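Glutathione S-transferase (PDB 2DSA) probably acts as a glutathione transferase, a bacterial enzyme that reductively dechlorinates metabolites of polychlorinated biphenyls. Local coordinates at residues 15-20 against 71-76. Numbering follows the deposited sequence.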
# COMPACT_ATOMS: atom_id res chain seq x y z
N HIS A 15 13.36 -6.81 8.06
CA HIS A 15 14.51 -7.57 8.59
C HIS A 15 15.63 -7.65 7.55
O HIS A 15 16.75 -7.21 7.80
CB HIS A 15 14.07 -8.97 9.03
CG HIS A 15 15.12 -9.74 9.78
ND1 HIS A 15 14.85 -10.92 10.43
CD2 HIS A 15 16.44 -9.49 9.99
CE1 HIS A 15 15.96 -11.37 10.99
NE2 HIS A 15 16.94 -10.52 10.74
N ILE A 16 15.33 -8.20 6.38
CA ILE A 16 16.32 -8.27 5.30
C ILE A 16 16.87 -6.89 4.93
O ILE A 16 18.07 -6.74 4.72
CB ILE A 16 15.75 -8.99 4.03
CG1 ILE A 16 15.56 -10.49 4.29
CG2 ILE A 16 16.64 -8.78 2.81
CD1 ILE A 16 14.57 -11.19 3.28
N ALA A 17 15.99 -5.89 4.84
CA ALA A 17 16.42 -4.52 4.47
C ALA A 17 17.41 -3.95 5.48
O ALA A 17 18.43 -3.36 5.10
CB ALA A 17 15.21 -3.58 4.31
N LEU A 18 17.11 -4.11 6.77
CA LEU A 18 18.02 -3.68 7.85
C LEU A 18 19.42 -4.30 7.71
O LEU A 18 20.42 -3.60 7.89
CB LEU A 18 17.43 -4.01 9.22
CG LEU A 18 16.24 -3.14 9.64
CD1 LEU A 18 15.40 -3.81 10.72
CD2 LEU A 18 16.73 -1.77 10.11
N ARG A 19 19.48 -5.59 7.38
CA ARG A 19 20.76 -6.29 7.19
C ARG A 19 21.46 -5.86 5.92
O ARG A 19 22.68 -5.72 5.91
CB ARG A 19 20.56 -7.81 7.18
CG ARG A 19 20.12 -8.33 8.51
CD ARG A 19 20.22 -9.82 8.58
NE ARG A 19 19.77 -10.26 9.90
CZ ARG A 19 20.57 -10.54 10.93
NH1 ARG A 19 21.90 -10.47 10.79
NH2 ARG A 19 20.05 -10.90 12.09
N GLU A 20 20.70 -5.65 4.86
CA GLU A 20 21.24 -5.09 3.63
C GLU A 20 21.86 -3.71 3.89
O GLU A 20 22.92 -3.39 3.35
CB GLU A 20 20.16 -5.01 2.53
CG GLU A 20 19.79 -6.34 1.89
CD GLU A 20 20.87 -6.92 0.97
OE1 GLU A 20 21.79 -6.20 0.51
OE2 GLU A 20 20.81 -8.14 0.70
N GLN A 71 11.31 2.05 3.33
CA GLN A 71 11.79 3.33 2.78
C GLN A 71 12.61 4.12 3.82
O GLN A 71 13.64 4.69 3.49
CB GLN A 71 10.62 4.17 2.24
CG GLN A 71 10.02 3.61 0.94
CD GLN A 71 8.94 4.49 0.38
OE1 GLN A 71 9.23 5.45 -0.35
NE2 GLN A 71 7.69 4.21 0.74
N TYR A 72 12.12 4.17 5.06
CA TYR A 72 12.88 4.76 6.14
C TYR A 72 14.25 4.08 6.22
O TYR A 72 15.28 4.76 6.20
CB TYR A 72 12.12 4.71 7.49
CG TYR A 72 13.00 5.19 8.65
CD1 TYR A 72 13.78 4.29 9.37
CD2 TYR A 72 13.08 6.55 8.98
CE1 TYR A 72 14.62 4.70 10.39
CE2 TYR A 72 13.91 6.97 10.04
CZ TYR A 72 14.67 6.04 10.72
OH TYR A 72 15.50 6.43 11.73
N VAL A 73 14.26 2.75 6.26
CA VAL A 73 15.48 1.97 6.34
C VAL A 73 16.48 2.29 5.21
O VAL A 73 17.66 2.60 5.46
CB VAL A 73 15.18 0.46 6.43
CG1 VAL A 73 16.45 -0.37 6.26
CG2 VAL A 73 14.46 0.11 7.75
N ALA A 74 16.00 2.23 3.97
CA ALA A 74 16.81 2.56 2.81
C ALA A 74 17.40 3.98 2.84
O ALA A 74 18.53 4.21 2.41
CB ALA A 74 15.99 2.36 1.52
N ASP A 75 16.61 4.94 3.31
CA ASP A 75 17.03 6.35 3.36
C ASP A 75 18.15 6.60 4.39
O ASP A 75 18.82 7.63 4.32
CB ASP A 75 15.85 7.27 3.64
CG ASP A 75 14.92 7.44 2.43
OD1 ASP A 75 13.81 7.98 2.61
OD2 ASP A 75 15.31 7.06 1.30
N GLN A 76 18.33 5.65 5.31
CA GLN A 76 19.40 5.73 6.31
C GLN A 76 20.77 5.47 5.68
O GLN A 76 21.78 5.97 6.17
CB GLN A 76 19.16 4.76 7.48
CG GLN A 76 17.84 4.98 8.24
CD GLN A 76 17.44 6.45 8.37
OE1 GLN A 76 18.09 7.23 9.09
NE2 GLN A 76 16.36 6.84 7.69
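V73 carries this contact, pushing its two methyls from helix 66-76 against A17 and L18 of helix 12-21. CG1, anti to the backbone N (chi1 169°), lies over the backbone of A17, 3.8 Å from A17 O, and is 4.0 Å from A17 CB. The other branch, CG2, meets L18 CD2 at 3.8 Å, the leucine crossing the valine at about a right angle. With so small a residue as A17 at the interface, the CA atoms of L18 and V73 come within 6.4 Å. All three touching residues are buried; V153 of helix 153-163 touches A17, and L3 of strand 2-5 lies against L18. On the looser side lie the partly exposed R19, E20, Y72, D75 and Q76. R19 NE gives a nearly straight 3.0 Å bond to H15 NE2, in the guanidinium plane but tilted from the imidazole plane. Q76 NE2 sits over the Y72 ring while bonding to Y72 O at 2.8 Å. E20 and D75 form salt bridges with R188 and R91, and D75 also bonds to Y92 of the second subunit. In the thioredoxin-like N-terminal domain, then, segments 15-20 and 71-76 meet through apolar van der Waals packing alone, while these polar bonds run within one segment or to residues elsewhere.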